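Local coordinates for protein ecto-NAD+ glycohydrolase (CD38 molecule) (Bos taurus, PDB 3GC6) that belongs to the ADP-ribosyl cyclase family as CD38, an ectoenzyme with a helical part packed beside a parallel beta-sheet, at residues Val148-Arg156 with Ile182-Asn190. The protein carries 1 engineered substitution. Sequence-based numbering, arbitrary orientation.
Sequences VFWEVLSER and IFGRVQAPN. Engineered in segment 182-190: Q187 (natural residue Glu). With SO4 (sulfate ion), chain G.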
loop_
_atom_site.group_PDB
_atom_site.type_symbol
_atom_site.label_atom_id
_atom_site.label_comp_id
_atom_site.label_asym_id
_atom_site.label_seq_id
_atom_site.Cartn_x
_atom_site.Cartn_y
_atom_site.Cartn_z
ATOM N N VAL A 148 6.826 20.347 -17.260
ATOM C CA VAL A 148 8.088 19.880 -16.707
ATOM C C VAL A 148 7.929 18.530 -15.977
ATOM O O VAL A 148 8.788 17.643 -16.072
ATOM C CB VAL A 148 8.762 20.967 -15.852
ATOM C CG1 VAL A 148 9.936 20.384 -15.102
ATOM C CG2 VAL A 148 9.187 22.100 -16.784
ATOM N N PHE A 149 6.812 18.334 -15.284
ATOM C CA PHE A 149 6.547 17.042 -14.635
ATOM C C PHE A 149 6.619 15.919 -15.679
ATOM O O PHE A 149 7.308 14.901 -15.495
ATOM C CB PHE A 149 5.150 17.042 -14.011
ATOM C CG PHE A 149 4.715 15.691 -13.540
ATOM C CD1 PHE A 149 5.115 15.202 -12.288
ATOM C CD2 PHE A 149 3.921 14.900 -14.352
ATOM C CE1 PHE A 149 4.685 13.894 -11.844
ATOM C CE2 PHE A 149 3.507 13.620 -13.927
ATOM C CZ PHE A 149 3.885 13.139 -12.679
ATOM N N TRP A 150 5.886 16.079 -16.779
ATOM C CA TRP A 150 5.833 14.962 -17.744
ATOM C C TRP A 150 7.197 14.788 -18.427
ATOM O O TRP A 150 7.559 13.677 -18.811
ATOM C CB TRP A 150 4.700 15.186 -18.749
ATOM C CG TRP A 150 3.377 14.961 -18.107
ATOM C CD1 TRP A 150 2.445 15.911 -17.799
ATOM C CD2 TRP A 150 2.820 13.705 -17.689
ATOM N NE1 TRP A 150 1.337 15.331 -17.196
ATOM C CE2 TRP A 150 1.559 13.967 -17.111
ATOM C CE3 TRP A 150 3.283 12.382 -17.708
ATOM C CZ2 TRP A 150 0.736 12.932 -16.599
ATOM C CZ3 TRP A 150 2.488 11.373 -17.190
ATOM C CH2 TRP A 150 1.223 11.642 -16.639
ATOM N N GLU A 151 7.928 15.887 -18.591
ATOM C CA GLU A 151 9.261 15.811 -19.199
ATOM C C GLU A 151 10.184 15.010 -18.281
ATOM O O GLU A 151 10.867 14.073 -18.742
ATOM C CB GLU A 151 9.772 17.241 -19.479
ATOM C CG GLU A 151 11.247 17.506 -19.567
ATOM C CD GLU A 151 11.497 19.018 -19.354
ATOM O OE1 GLU A 151 10.793 19.828 -20.004
ATOM O OE2 GLU A 151 12.328 19.405 -18.511
ATOM N N VAL A 152 10.248 15.341 -16.988
ATOM C CA VAL A 152 11.202 14.655 -16.140
ATOM C C VAL A 152 10.740 13.218 -15.864
ATOM O O VAL A 152 11.564 12.295 -15.793
ATOM C CB VAL A 152 11.513 15.434 -14.835
ATOM C CG1 VAL A 152 10.290 15.615 -14.021
ATOM C CG2 VAL A 152 12.642 14.715 -14.052
ATOM N N LEU A 153 9.436 13.021 -15.715
ATOM C CA LEU A 153 8.960 11.644 -15.543
ATOM C C LEU A 153 9.334 10.816 -16.763
ATOM O O LEU A 153 9.749 9.653 -16.634
ATOM C CB LEU A 153 7.446 11.565 -15.306
ATOM C CG LEU A 153 6.979 10.315 -14.546
ATOM C CD1 LEU A 153 7.464 10.322 -13.075
ATOM C CD2 LEU A 153 5.466 10.191 -14.652
ATOM N N SER A 154 9.153 11.406 -17.933
ATOM C CA SER A 154 9.486 10.708 -19.210
ATOM C C SER A 154 10.957 10.333 -19.279
ATOM O O SER A 154 11.325 9.230 -19.716
ATOM C CB SER A 154 9.169 11.613 -20.408
ATOM O OG SER A 154 7.782 11.703 -20.613
ATOM N N GLU A 155 11.822 11.268 -18.899
ATOM C CA GLU A 155 13.285 10.997 -18.886
ATOM C C GLU A 155 13.628 9.844 -17.990
ATOM O O GLU A 155 14.389 8.948 -18.375
ATOM C CB GLU A 155 14.061 12.236 -18.414
ATOM C CG GLU A 155 13.975 13.388 -19.385
ATOM C CD GLU A 155 14.844 14.575 -18.981
ATOM O OE1 GLU A 155 15.205 14.682 -17.796
ATOM O OE2 GLU A 155 15.137 15.423 -19.854
ATOM N N ARG A 156 13.074 9.841 -16.776
ATOM C CA ARG A 156 13.447 8.813 -15.814
ATOM C C ARG A 156 12.903 7.455 -16.282
ATOM O O ARG A 156 13.585 6.435 -16.190
ATOM C CB ARG A 156 12.975 9.179 -14.420
ATOM C CG ARG A 156 13.656 10.448 -13.874
ATOM C CD ARG A 156 15.125 10.168 -13.530
ATOM N NE ARG A 156 15.227 9.206 -12.434
ATOM C CZ ARG A 156 15.318 9.551 -11.146
ATOM N NH1 ARG A 156 15.322 10.834 -10.810
ATOM N NH2 ARG A 156 15.393 8.617 -10.202
ATOM N N ILE A 182 6.764 14.524 -27.217
ATOM C CA ILE A 182 7.471 14.156 -25.995
ATOM C C ILE A 182 8.243 12.839 -26.203
ATOM O O ILE A 182 9.333 12.652 -25.677
ATOM C CB ILE A 182 6.548 14.115 -24.740
ATOM C CG1 ILE A 182 7.379 14.004 -23.464
ATOM C CG2 ILE A 182 5.442 13.038 -24.860
ATOM C CD1 ILE A 182 6.609 14.456 -22.241
ATOM N N PHE A 183 7.659 11.930 -26.978
ATOM C CA PHE A 183 8.350 10.674 -27.251
ATOM C C PHE A 183 9.648 10.936 -28.033
ATOM O O PHE A 183 10.723 10.391 -27.734
ATOM C CB PHE A 183 7.464 9.690 -28.038
ATOM C CG PHE A 183 8.231 8.482 -28.513
ATOM C CD1 PHE A 183 8.698 7.548 -27.612
ATOM C CD2 PHE A 183 8.504 8.310 -29.862
ATOM C CE1 PHE A 183 9.446 6.442 -28.027
ATOM C CE2 PHE A 183 9.217 7.205 -30.321
ATOM C CZ PHE A 183 9.701 6.259 -29.397
ATOM N N GLY A 184 9.559 11.809 -29.026
ATOM C CA GLY A 184 10.707 12.028 -29.907
ATOM C C GLY A 184 11.770 12.933 -29.297
ATOM O O GLY A 184 12.943 12.802 -29.594
ATOM N N ARG A 185 11.335 13.868 -28.464
ATOM C CA ARG A 185 12.248 14.883 -27.932
ATOM C C ARG A 185 12.882 14.443 -26.606
ATOM O O ARG A 185 14.065 14.738 -26.347
ATOM C CB ARG A 185 11.476 16.196 -27.729
ATOM C CG ARG A 185 12.288 17.321 -27.081
ATOM C CD ARG A 185 11.430 18.577 -26.795
ATOM N NE ARG A 185 10.283 18.330 -25.908
ATOM C CZ ARG A 185 9.038 18.200 -26.364
ATOM N NH1 ARG A 185 8.824 18.304 -27.667
ATOM N NH2 ARG A 185 8.015 17.966 -25.553
ATOM N N VAL A 186 12.101 13.724 -25.786
ATOM C CA VAL A 186 12.508 13.408 -24.423
ATOM C C VAL A 186 12.707 11.910 -24.177
ATOM O O VAL A 186 13.653 11.503 -23.493
ATOM C CB VAL A 186 11.482 13.960 -23.379
ATOM C CG1 VAL A 186 11.973 13.664 -21.985
ATOM C CG2 VAL A 186 11.285 15.456 -23.560
ATOM N N GLN A 187 11.802 11.081 -24.704
ATOM C CA GLN A 187 11.881 9.653 -24.333
ATOM C C GLN A 187 12.904 8.898 -25.162
ATOM O O GLN A 187 13.854 8.343 -24.614
ATOM C CB GLN A 187 10.512 9.013 -24.403
ATOM C CG GLN A 187 9.530 9.636 -23.390
ATOM C CD GLN A 187 8.081 9.244 -23.620
ATOM O OE1 GLN A 187 7.759 8.425 -24.462
ATOM N NE2 GLN A 187 7.183 9.817 -22.800
ATOM N N ALA A 188 12.757 8.914 -26.484
ATOM C CA ALA A 188 13.683 8.134 -27.318
ATOM C C ALA A 188 15.156 8.533 -27.105
ATOM O O ALA A 188 16.008 7.685 -26.985
ATOM C CB ALA A 188 13.273 8.182 -28.826
ATOM N N PRO A 189 15.454 9.843 -27.024
ATOM C CA PRO A 189 16.868 10.237 -26.885
ATOM C C PRO A 189 17.475 9.856 -25.539
ATOM O O PRO A 189 18.707 9.892 -25.407
ATOM C CB PRO A 189 16.817 11.776 -27.011
ATOM C CG PRO A 189 15.600 12.000 -27.881
ATOM C CD PRO A 189 14.599 10.990 -27.421
ATOM N N ASN A 190 16.619 9.505 -24.573
ATOM C CA ASN A 190 17.093 9.180 -23.235
ATOM C C ASN A 190 16.967 7.691 -22.895
ATOM O O ASN A 190 17.209 7.310 -21.752
ATOM C CB ASN A 190 16.399 10.042 -22.190
ATOM C CG ASN A 190 16.876 11.460 -22.237
ATOM O OD1 ASN A 190 16.107 12.397 -22.532
ATOM N ND2 ASN A 190 18.166 11.634 -21.981
HETATM S S SO4 G . 2.884 14.917 -27.773
HETATM O O1 SO4 G . 4.183 15.254 -27.192
HETATM O O2 SO4 G . 1.887 14.958 -26.716
HETATM O O3 SO4 G . 2.611 15.951 -28.775
HETATM O O4 SO4 G . 2.902 13.613 -28.433
#
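Q187, engineered in place of the natural Glu, meets S154 from CG onward; its CB stands farther back. With CG beside the backbone N (chi1 -63°) and the chain extended beyond it, CG lies 3.6 Å from S154 CB and CD runs on past the same serine. At the tip, NE2 donates to S154 OG over 2.9 Å, nearly straight at 170° and in the plane of the amide, while OE1 lies at the edge of the F183 ring. The serine hydroxyl in turn donates to W150 O at 2.7 Å; the backbone N of S154 reaches this carbonyl from the opposite face, so two donors grip it. Here segment 148-156 of helix 145-159 crosses helix 182-187, which has a wider pi-type turn, at -66°; in this ADP-ribosyl cyclase fold F183 and Q187 also touch strand 85-88 of the parallel sheet. Apolar groups flank the polar link: I182 CD1 lies 3.4 Å from S154 OG and also meets W150 CB, and V186 CG1 presses on E155 CG at 3.3 Å. Beyond that contact, the E155 carboxylate turns to a salt bridge with K65. At the start of the shorter helix, I182 N donates to sulfate O1 at 2.7 Å.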